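Local structure of N-acetylmuramoyl-L-alanine amidase (Peptoclostridium difficile, 4RN7) at residues Ala92-Lys102 with Val122-Asn133; Leu63-Asn71 with Phe134-Met142. The protein probably hydrolyses, through the zinc-dependent amidase domain that this chain represents, the bond between N-acetylmuramic acid and L-alanine in peptidoglycan. One frame throughout, in Å; residues are numbered along the deposited sequence. Where two conformers were deposited one is given.

Contact 1 (Ala92-Lys102 with Val122-Asn133); sequences ATGIETWYRNK and VKVRDRGIVENN
Strands 95-99 and 126-131 run parallel, their axes 4.6 Å apart at 21°, as the two strands of a beta-alpha-beta crossover through helix 107-122; 126-131 is an outermost strand of the domain's mixed sheet. Backbone bonds alternate along the pair: Ile95 N to Arg125 O, Arg127 N to Ile95 O, Thr97 N to Gly128 O, Val130 N to Thr97 O, Tyr99 N to Val130 O and Asn132 N to Tyr99 O. Between Ile95 and Thr97 the register slips by one residue, a beta bulge at Arg127-Gly128, spanned by an Asx turn in which Asp126 OD1 accepts from Gly128 N and also from Gln115 NE2 of helix 107-122. The bulged Arg127, its chain bent at chi3 (64°), gives NE to Glu96 OE1 at 2.9 Å in a nearly straight salt bridge, while NH1 reaches Thr93 O from above that carbonyl's plane. The other carboxylate oxygen, Glu96 OE2, takes Trp98 NE1 at 2.8 Å, in the indole plane, so the two bonds limit the turning of both acid and ring. Over one face of this indole, whose nearest side-chain atom is about 7 Å from the zinc ion, lies the Asn132 amide, stacked with planes 7° apart, Asn132 CG 3.4 Å from Trp98 CE3, and held by a hydrogen bond from Phe134 N to Asn132 OD1. Facing the crossover helix, Tyr99 CE1 touches Ile129 CD1 at 3.7 Å. Where the strands end, Glu131 OE2 accepts Lys102 N from above its carboxylate plane at 3.0 Å, and a water joins the same oxygen to Tyr99 OH.

Contact 2 (Leu63-Asn71 with Phe134-Met142); sequences LKDRAILAN and FEVLRESNM
Asn71 OD1 accepts the backbone N of Asn141 at 2.7 Å, the shorter of two bonds by which one side-chain amide joins helix 63-71 to the chain leaving the short helix 135-139. This helix-helix contact lies on one side of the amidase domain's sheet, the axes 8.3 Å apart at 39°. The other bond runs from Asn71 ND2 to Glu139 O, 3.0 Å and fairly straight at 165°, lying in both the amide and the carbonyl plane. Gripped through both its oxygen and its nitrogen, the amide is fixed in rotation, and the side-chain amide of Asn141 stacks on it with planes only 4° apart, Asn141 ND2 being 3.2 Å from Asn71 CG. Ala67 sits where the backbones come nearest, its CA 5.0 Å from Ser140 CA, its small side chain consistent with so close an approach; its CB meets Glu139 CB at 3.9 Å. At the opposite end from Asn71, Leu63 CD2 rests on both the Phe134 ring and Val136 CG2, which lie next to each other, 3.5 Å from Phe134 CZ. Phe134, the N-cap residue of helix 135-139, swings its ring this way with CG anti to the backbone N; the ring also meets that of the zinc ligand His82 steeply. Val136 CG2 packs against Arg66 CB as well, while the guanidinium of that arginine leads on to a salt bridge with Asp9 and a hydrogen bond from NH2 to the carbonyl oxygen of the zinc ligand His12. Near Asn71, selenomethionine Met142 bends at chi2 and chi3, bringing its CE to 3.4 Å from Ala70 O.

In the fold
The centres of contacts 1 and 2 lie about 19 Å apart within one amidase domain. Both segments of contact 1 fall between those of contact 2 in the chain: helix 63-72 comes first, then strand 95-99, helix 107-122 and strand 126-131, which leads almost directly into helix 135-139. Contact 1 forms one margin of the six-stranded mixed sheet, whereas contact 2 lies over strands nearer its middle, including 77-84. Arg100 bridges the two, with probable hydrogen bonds from NE to Leu137 O and from NH1 to Met142 O. Trp98 of contact 1 and Phe134 of contact 2 both approach the zinc site of His12, Glu28 and His82, so each contact contributes to its surroundings.

Contact 1 (Ala92-Lys102 with Val122-Asn133)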
loop_
_atom_site.group_PDB
_atom_site.type_symbol
_atom_site.label_atom_id
_atom_site.label_comp_id
_atom_site.label_asym_id
_atom_site.label_seq_id
_atom_site.Cartn_x
_atom_site.Cartn_y
_atom_site.Cartn_z
ATOM N N ALA A 92 1.320 -19.176 3.218
ATOM C CA ALA A 92 0.956 -18.378 2.037
ATOM C C ALA A 92 2.046 -17.391 1.613
ATOM O O ALA A 92 2.757 -16.852 2.459
ATOM C CB ALA A 92 -0.343 -17.629 2.279
ATOM N N THR A 93 2.174 -17.143 0.308
ATOM C CA THR A 93 3.139 -16.146 -0.167
ATOM C C THR A 93 2.586 -15.265 -1.275
ATOM O O THR A 93 1.616 -15.629 -1.937
ATOM C CB THR A 93 4.417 -16.793 -0.713
ATOM O OG1 THR A 93 4.077 -17.681 -1.784
ATOM C CG2 THR A 93 5.143 -17.549 0.381
ATOM N N GLY A 94 3.203 -14.104 -1.465
ATOM C CA GLY A 94 2.891 -13.283 -2.619
ATOM C C GLY A 94 2.181 -11.984 -2.289
ATOM O O GLY A 94 1.790 -11.731 -1.147
ATOM N N ILE A 95 1.994 -11.166 -3.316
ATOM C CA ILE A 95 1.414 -9.846 -3.148
ATOM C C ILE A 95 0.102 -9.762 -3.928
ATOM O O ILE A 95 0.005 -10.297 -5.037
ATOM C CB ILE A 95 2.408 -8.797 -3.663
ATOM C CG1 ILE A 95 3.623 -8.733 -2.724
ATOM C CG2 ILE A 95 1.761 -7.416 -3.779
ATOM C CD1 ILE A 95 4.652 -7.690 -3.118
ATOM N N GLU A 96 -0.903 -9.105 -3.349
ATOM C CA GLU A 96 -2.153 -8.855 -4.061
ATOM C C GLU A 96 -2.534 -7.411 -3.808
ATOM O O GLU A 96 -2.105 -6.818 -2.818
ATOM C CB GLU A 96 -3.275 -9.777 -3.569
ATOM C CG GLU A 96 -3.527 -9.724 -2.067
ATOM C CD GLU A 96 -4.528 -10.770 -1.618
ATOM O OE1 GLU A 96 -4.366 -11.944 -2.003
ATOM O OE2 GLU A 96 -5.479 -10.426 -0.887
ATOM N N THR A 97 -3.337 -6.842 -4.697
ATOM C CA THR A 97 -3.741 -5.444 -4.536
ATOM C C THR A 97 -5.259 -5.348 -4.538
ATOM O O THR A 97 -5.916 -5.899 -5.422
ATOM C CB THR A 97 -3.171 -4.605 -5.678
ATOM O OG1 THR A 97 -1.741 -4.652 -5.628
ATOM C CG2 THR A 97 -3.630 -3.148 -5.555
ATOM N N TRP A 98 -5.817 -4.671 -3.536
ATOM C CA TRP A 98 -7.261 -4.536 -3.389
ATOM C C TRP A 98 -7.758 -3.210 -3.953
ATOM O O TRP A 98 -7.024 -2.219 -3.963
ATOM C CB TRP A 98 -7.646 -4.547 -1.911
ATOM C CG TRP A 98 -7.293 -5.789 -1.147
ATOM C CD1 TRP A 98 -6.734 -6.937 -1.632
ATOM C CD2 TRP A 98 -7.492 -5.994 0.257
ATOM N NE1 TRP A 98 -6.574 -7.849 -0.604
ATOM C CE2 TRP A 98 -7.026 -7.286 0.564
ATOM C CE3 TRP A 98 -8.014 -5.200 1.289
ATOM C CZ2 TRP A 98 -7.076 -7.809 1.865
ATOM C CZ3 TRP A 98 -8.059 -5.723 2.578
ATOM C CH2 TRP A 98 -7.597 -7.010 2.851
ATOM N N TYR A 99 -9.012 -3.206 -4.398
ATOM C CA TYR A 99 -9.722 -1.982 -4.759
ATOM C C TYR A 99 -11.179 -2.126 -4.312
ATOM O O TYR A 99 -11.644 -3.244 -4.085
ATOM C CB TYR A 99 -9.631 -1.714 -6.265
ATOM C CG TYR A 99 -10.224 -2.800 -7.130
ATOM C CD1 TYR A 99 -9.500 -3.938 -7.441
ATOM C CD2 TYR A 99 -11.506 -2.676 -7.650
ATOM C CE1 TYR A 99 -10.039 -4.936 -8.240
ATOM C CE2 TYR A 99 -12.049 -3.666 -8.451
ATOM C CZ TYR A 99 -11.312 -4.791 -8.737
ATOM O OH TYR A 99 -11.856 -5.774 -9.536
ATOM N N ARG A 100 -11.898 -1.009 -4.178
ATOM C CA ARG A 100 -13.265 -1.045 -3.640
ATOM C C ARG A 100 -14.222 -1.824 -4.532
ATOM O O ARG A 100 -14.041 -1.871 -5.747
ATOM C CB ARG A 100 -13.814 0.371 -3.387
ATOM C CG ARG A 100 -14.448 1.044 -4.599
ATOM C CD ARG A 100 -15.051 2.413 -4.265
ATOM N NE ARG A 100 -14.048 3.301 -3.681
ATOM C CZ ARG A 100 -13.242 4.089 -4.392
ATOM N NH1 ARG A 100 -12.340 4.848 -3.783
ATOM N NH2 ARG A 100 -13.332 4.115 -5.719
ATOM N N ASN A 101 -15.233 -2.438 -3.915
ATOM C CA ASN A 101 -16.236 -3.206 -4.644
ATOM C C ASN A 101 -16.795 -2.477 -5.866
ATOM O O ASN A 101 -17.226 -1.326 -5.759
ATOM C CB ASN A 101 -17.402 -3.571 -3.719
ATOM C CG ASN A 101 -17.044 -4.641 -2.703
ATOM O OD1 ASN A 101 -15.989 -5.274 -2.783
ATOM N ND2 ASN A 101 -17.935 -4.855 -1.743
ATOM N N LYS A 102 -16.788 -3.159 -7.015
ATOM C CA LYS A 102 -17.412 -2.659 -8.245
ATOM C C LYS A 102 -16.918 -1.274 -8.671
ATOM O O LYS A 102 -17.683 -0.473 -9.213
ATOM C CB LYS A 102 -18.937 -2.640 -8.100
ATOM C CG LYS A 102 -19.574 -4.017 -7.948
ATOM C CD LYS A 102 -21.068 -3.887 -7.687
ATOM C CE LYS A 102 -21.810 -5.157 -8.061
ATOM N NZ LYS A 102 -23.279 -4.994 -7.857
ATOM N N VAL A 122 9.904 -7.058 -7.985
ATOM C CA VAL A 122 10.320 -7.937 -6.886
ATOM C C VAL A 122 10.198 -9.409 -7.267
ATOM O O VAL A 122 10.804 -10.281 -6.622
ATOM C CB VAL A 122 9.546 -7.663 -5.583
ATOM C CG1 VAL A 122 10.077 -6.416 -4.911
ATOM C CG2 VAL A 122 8.074 -7.517 -5.870
ATOM N N LYS A 123 9.430 -9.679 -8.322
ATOM C CA LYS A 123 9.330 -11.041 -8.877
ATOM C C LYS A 123 8.845 -12.013 -7.806
ATOM O O LYS A 123 9.457 -13.055 -7.536
ATOM C CB LYS A 123 10.655 -11.498 -9.506
ATOM C CG LYS A 123 11.104 -10.657 -10.701
ATOM C CD LYS A 123 12.330 -9.821 -10.359
ATOM N N VAL A 124 7.738 -11.617 -7.191
ATOM C CA VAL A 124 7.062 -12.354 -6.144
ATOM C C VAL A 124 5.877 -13.027 -6.807
ATOM O O VAL A 124 5.568 -12.753 -7.969
ATOM C CB VAL A 124 6.519 -11.390 -5.086
ATOM C CG1 VAL A 124 7.659 -10.744 -4.342
ATOM C CG2 VAL A 124 5.673 -10.325 -5.746
ATOM N N ARG A 125 5.206 -13.887 -6.054
ATOM C CA ARG A 125 4.041 -14.597 -6.554
ATOM C C ARG A 125 2.921 -13.596 -6.811
ATOM O O ARG A 125 2.619 -12.764 -5.952
ATOM C CB ARG A 125 3.616 -15.642 -5.527
ATOM C CG ARG A 125 2.341 -16.383 -5.839
ATOM C CD ARG A 125 2.286 -17.656 -4.998
ATOM N NE ARG A 125 0.925 -18.145 -4.840
ATOM C CZ ARG A 125 0.360 -19.038 -5.645
ATOM N NH1 ARG A 125 1.044 -19.543 -6.668
ATOM N NH2 ARG A 125 -0.890 -19.426 -5.428
ATOM N N ASP A 126 2.324 -13.672 -7.998
ATOM C CA ASP A 126 1.290 -12.719 -8.415
ATOM C C ASP A 126 -0.100 -13.216 -7.991
ATOM O O ASP A 126 -0.708 -14.049 -8.666
ATOM C CB ASP A 126 1.399 -12.504 -9.935
ATOM C CG ASP A 126 0.373 -11.540 -10.487
ATOM O OD1 ASP A 126 -0.387 -10.924 -9.713
ATOM O OD2 ASP A 126 0.342 -11.387 -11.728
ATOM N N ARG A 127 -0.588 -12.712 -6.858
ATOM C CA ARG A 127 -1.896 -13.098 -6.339
ATOM C C ARG A 127 -3.029 -12.310 -7.003
ATOM O O ARG A 127 -4.205 -12.541 -6.710
ATOM C CB ARG A 127 -1.948 -12.928 -4.816
ATOM C CG ARG A 127 -0.922 -13.773 -4.065
ATOM C CD ARG A 127 -0.973 -13.535 -2.554
ATOM N NE ARG A 127 -2.244 -13.953 -1.964
ATOM C CZ ARG A 127 -2.483 -15.182 -1.523
ATOM N NH1 ARG A 127 -1.547 -16.119 -1.601
ATOM N NH2 ARG A 127 -3.663 -15.484 -1.009
ATOM N N GLY A 128 -2.672 -11.392 -7.901
ATOM C CA GLY A 128 -3.661 -10.664 -8.683
ATOM C C GLY A 128 -4.295 -9.515 -7.928
ATOM O O GLY A 128 -3.769 -9.068 -6.908
ATOM N N ILE A 129 -5.429 -9.040 -8.438
ATOM C CA ILE A 129 -6.158 -7.946 -7.808
ATOM C C ILE A 129 -7.490 -8.464 -7.267
ATOM O O ILE A 129 -8.040 -9.446 -7.785
ATOM C CB ILE A 129 -6.381 -6.777 -8.784
ATOM C CG1 ILE A 129 -7.276 -7.200 -9.956
ATOM C CG2 ILE A 129 -5.041 -6.261 -9.293
ATOM C CD1 ILE A 129 -7.664 -6.045 -10.880
ATOM N N VAL A 130 -7.996 -7.811 -6.220
ATOM C CA VAL A 130 -9.154 -8.306 -5.475
ATOM C C VAL A 130 -10.087 -7.149 -5.117
ATOM O O VAL A 130 -9.625 -6.097 -4.686
ATOM C CB VAL A 130 -8.710 -8.946 -4.134
ATOM C CG1 VAL A 130 -9.888 -9.592 -3.433
ATOM C CG2 VAL A 130 -7.607 -9.962 -4.353
ATOM N N GLU A 131 -11.393 -7.340 -5.285
ATOM C CA GLU A 131 -12.345 -6.394 -4.713
ATOM C C GLU A 131 -12.416 -6.589 -3.203
ATOM O O GLU A 131 -12.472 -7.724 -2.709
ATOM C CB GLU A 131 -13.738 -6.597 -5.313
ATOM C CG GLU A 131 -13.888 -6.064 -6.728
ATOM C CD GLU A 131 -15.212 -6.447 -7.357
ATOM O OE1 GLU A 131 -15.739 -7.534 -7.028
ATOM O OE2 GLU A 131 -15.724 -5.664 -8.186
ATOM N N ASN A 132 -12.440 -5.486 -2.466
ATOM C CA ASN A 132 -12.551 -5.562 -1.019
ATOM C C ASN A 132 -13.239 -4.321 -0.474
ATOM O O ASN A 132 -12.922 -3.204 -0.881
ATOM C CB ASN A 132 -11.174 -5.708 -0.378
ATOM C CG ASN A 132 -11.253 -6.087 1.092
ATOM O OD1 ASN A 132 -11.592 -5.264 1.943
ATOM N ND2 ASN A 132 -10.933 -7.344 1.396
ATOM N N ASN A 133 -14.161 -4.521 0.460
ATOM C CA ASN A 133 -14.958 -3.418 0.994
ATOM C C ASN A 133 -14.304 -2.647 2.150
ATOM O O ASN A 133 -14.990 -1.907 2.864
ATOM C CB ASN A 133 -16.327 -3.942 1.435
ATOM C CG ASN A 133 -17.441 -2.935 1.210
ATOM O OD1 ASN A 133 -17.430 -2.187 0.233
ATOM N ND2 ASN A 133 -18.412 -2.917 2.117
HETATM O O HOH W 1 0.144 -18.816 -1.196
HETATM O O HOH W 2 -14.198 -5.456 -10.472
#

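Contact 2 (Leu63-Asn71 with Phe134-Met142)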
loop_
_atom_site.group_PDB
_atom_site.type_symbol
_atom_site.label_atom_id
_atom_site.label_comp_id
_atom_site.label_asym_id
_atom_site.label_seq_id
_atom_site.Cartn_x
_atom_site.Cartn_y
_atom_site.Cartn_z
ATOM N N LEU A 63 -10.022 4.025 10.792
ATOM C CA LEU A 63 -10.272 3.870 9.356
ATOM C C LEU A 63 -11.054 5.064 8.810
ATOM O O LEU A 63 -10.735 5.576 7.732
ATOM C CB LEU A 63 -11.036 2.573 9.064
ATOM C CG LEU A 63 -10.322 1.309 9.523
ATOM C CD1 LEU A 63 -11.131 0.067 9.163
ATOM C CD2 LEU A 63 -8.944 1.257 8.903
ATOM N N LYS A 64 -12.067 5.495 9.559
ATOM C CA LYS A 64 -12.875 6.644 9.179
ATOM C C LYS A 64 -11.971 7.858 8.980
ATOM O O LYS A 64 -12.077 8.566 7.974
ATOM C CB LYS A 64 -13.931 6.934 10.244
ATOM C CG LYS A 64 -14.787 8.162 9.950
ATOM C CD LYS A 64 -15.886 8.325 10.980
ATOM C CE LYS A 64 -16.786 9.500 10.638
ATOM N NZ LYS A 64 -17.799 9.737 11.690
ATOM N N ASP A 65 -11.063 8.078 9.926
ATOM C CA ASP A 65 -10.167 9.231 9.849
ATOM C C ASP A 65 -9.240 9.179 8.631
ATOM O O ASP A 65 -8.957 10.216 8.035
ATOM C CB ASP A 65 -9.365 9.398 11.146
ATOM C CG ASP A 65 -10.161 10.086 12.246
ATOM O OD1 ASP A 65 -11.354 10.414 12.027
ATOM O OD2 ASP A 65 -9.604 10.310 13.350
ATOM N N ARG A 66 -8.756 7.991 8.257
ATOM C CA ARG A 66 -7.880 7.889 7.089
ATOM C C ARG A 66 -8.594 8.325 5.818
ATOM O O ARG A 66 -8.026 9.048 4.995
ATOM C CB ARG A 66 -7.327 6.469 6.933
ATOM C CG ARG A 66 -6.418 6.081 8.083
ATOM C CD ARG A 66 -6.168 4.584 8.170
ATOM N NE ARG A 66 -5.533 4.240 9.445
ATOM C CZ ARG A 66 -4.253 3.896 9.587
ATOM N NH1 ARG A 66 -3.447 3.831 8.530
ATOM N NH2 ARG A 66 -3.780 3.611 10.798
ATOM N N ALA A 67 -9.846 7.902 5.663
ATOM C CA ALA A 67 -10.613 8.284 4.481
ATOM C C ALA A 67 -10.903 9.782 4.510
ATOM O O ALA A 67 -10.873 10.452 3.479
ATOM C CB ALA A 67 -11.909 7.480 4.389
ATOM N N ILE A 68 -11.171 10.319 5.694
ATOM C CA ILE A 68 -11.393 11.753 5.814
ATOM C C ILE A 68 -10.133 12.523 5.418
ATOM O O ILE A 68 -10.206 13.465 4.620
ATOM C CB ILE A 68 -11.848 12.142 7.231
ATOM C CG1 ILE A 68 -13.300 11.705 7.461
ATOM C CG2 ILE A 68 -11.736 13.658 7.460
ATOM C CD1 ILE A 68 -13.764 11.884 8.886
ATOM N N LEU A 69 -8.982 12.121 5.956
ATOM C CA LEU A 69 -7.719 12.776 5.615
ATOM C C LEU A 69 -7.454 12.713 4.114
ATOM O O LEU A 69 -7.083 13.719 3.512
ATOM C CB LEU A 69 -6.544 12.135 6.371
ATOM C CG LEU A 69 -6.553 12.351 7.885
ATOM C CD1 LEU A 69 -5.540 11.433 8.567
ATOM C CD2 LEU A 69 -6.306 13.826 8.234
ATOM N N ALA A 70 -7.640 11.534 3.520
ATOM C CA ALA A 70 -7.442 11.373 2.081
ATOM C C ALA A 70 -8.357 12.312 1.308
ATOM O O ALA A 70 -7.917 13.021 0.395
ATOM C CB ALA A 70 -7.680 9.909 1.647
ATOM N N ASN A 71 -9.634 12.314 1.673
ATOM C CA ASN A 71 -10.612 13.139 0.976
ATOM C C ASN A 71 -10.298 14.624 1.106
ATOM O O ASN A 71 -10.345 15.360 0.118
ATOM C CB ASN A 71 -12.031 12.830 1.464
ATOM C CG ASN A 71 -12.517 11.458 1.021
ATOM O OD1 ASN A 71 -12.005 10.888 0.062
ATOM N ND2 ASN A 71 -13.520 10.930 1.711
ATOM N N PHE A 134 -12.994 -2.818 2.326
ATOM C CA PHE A 134 -12.227 -2.120 3.365
ATOM C C PHE A 134 -12.588 -0.633 3.423
ATOM O O PHE A 134 -12.579 0.054 2.396
ATOM C CB PHE A 134 -10.731 -2.292 3.087
ATOM C CG PHE A 134 -9.829 -1.757 4.173
ATOM C CD1 PHE A 134 -9.858 -2.304 5.457
ATOM C CD2 PHE A 134 -8.923 -0.739 3.900
ATOM C CE1 PHE A 134 -9.012 -1.827 6.452
ATOM C CE2 PHE A 134 -8.065 -0.255 4.893
ATOM C CZ PHE A 134 -8.115 -0.799 6.168
ATOM N N GLU A 135 -12.918 -0.148 4.618
ATOM C CA GLU A 135 -13.503 1.187 4.773
ATOM C C GLU A 135 -12.677 2.306 4.125
ATOM O O GLU A 135 -13.247 3.218 3.507
ATOM C CB GLU A 135 -13.774 1.497 6.253
ATOM C CG GLU A 135 -14.445 2.855 6.479
ATOM C CD GLU A 135 -14.907 3.071 7.906
ATOM O OE1 GLU A 135 -14.694 2.185 8.758
ATOM O OE2 GLU A 135 -15.498 4.136 8.169
ATOM N N VAL A 136 -11.351 2.225 4.236
ATOM C CA VAL A 136 -10.497 3.262 3.651
ATOM C C VAL A 136 -10.669 3.345 2.133
ATOM O O VAL A 136 -10.654 4.439 1.554
ATOM C CB VAL A 136 -9.016 3.094 4.038
ATOM C CG1 VAL A 136 -8.173 4.200 3.433
ATOM C CG2 VAL A 136 -8.864 3.114 5.552
ATOM N N LEU A 137 -10.866 2.194 1.491
ATOM C CA LEU A 137 -11.119 2.164 0.061
ATOM C C LEU A 137 -12.543 2.617 -0.227
ATOM O O LEU A 137 -12.787 3.414 -1.140
ATOM C CB LEU A 137 -10.933 0.743 -0.482
ATOM C CG LEU A 137 -9.562 0.102 -0.249
ATOM C CD1 LEU A 137 -9.497 -1.286 -0.887
ATOM C CD2 LEU A 137 -8.452 0.986 -0.787
ATOM N N ARG A 138 -13.479 2.082 0.552
ATOM C CA ARG A 138 -14.900 2.315 0.329
ATOM C C ARG A 138 -15.298 3.781 0.458
ATOM O O ARG A 138 -16.099 4.283 -0.343
ATOM C CB ARG A 138 -15.718 1.459 1.296
ATOM C CG ARG A 138 -17.210 1.519 1.045
ATOM C CD ARG A 138 -17.985 0.776 2.115
ATOM N NE ARG A 138 -17.912 1.459 3.404
ATOM C CZ ARG A 138 -17.451 0.900 4.518
ATOM N NH1 ARG A 138 -17.024 -0.356 4.504
ATOM N NH2 ARG A 138 -17.421 1.591 5.649
ATOM N N GLU A 139 -14.738 4.464 1.455
ATOM C CA GLU A 139 -15.173 5.818 1.779
ATOM C C GLU A 139 -14.257 6.918 1.244
ATOM O O GLU A 139 -14.538 8.100 1.443
ATOM C CB GLU A 139 -15.364 5.975 3.292
ATOM C CG GLU A 139 -16.344 4.974 3.908
ATOM C CD GLU A 139 -17.770 5.161 3.432
ATOM O OE1 GLU A 139 -18.089 6.238 2.891
ATOM O OE2 GLU A 139 -18.579 4.225 3.598
ATOM N N SER A 140 -13.178 6.539 0.555
ATOM C CA SER A 140 -12.351 7.539 -0.130
ATOM C C SER A 140 -12.951 7.927 -1.492
ATOM O O SER A 140 -13.634 7.119 -2.135
ATOM C CB SER A 140 -10.905 7.055 -0.271
ATOM O OG SER A 140 -10.867 5.723 -0.746
ATOM N N ASN A 141 -12.706 9.167 -1.918
ATOM C CA ASN A 141 -13.363 9.733 -3.092
ATOM C C ASN A 141 -12.582 9.670 -4.401
ATOM O O ASN A 141 -13.064 10.140 -5.436
ATOM C CB ASN A 141 -13.738 11.201 -2.821
ATOM C CG ASN A 141 -14.785 11.346 -1.749
ATOM O OD1 ASN A 141 -15.623 10.466 -1.570
ATOM N ND2 ASN A 141 -14.749 12.464 -1.029
HETATM N N MSE A 142 -11.382 9.109 -4.363
HETATM C CA MSE A 142 -10.546 9.073 -5.548
HETATM C C MSE A 142 -10.135 7.634 -5.789
HETATM O O MSE A 142 -10.372 6.785 -4.920
HETATM C CB MSE A 142 -9.324 9.981 -5.359
HETATM C CG MSE A 142 -8.253 9.476 -4.407
HETATM SE SE MSE A 142 -8.675 9.410 -2.495
HETATM C CE MSE A 142 -9.193 11.266 -2.218
#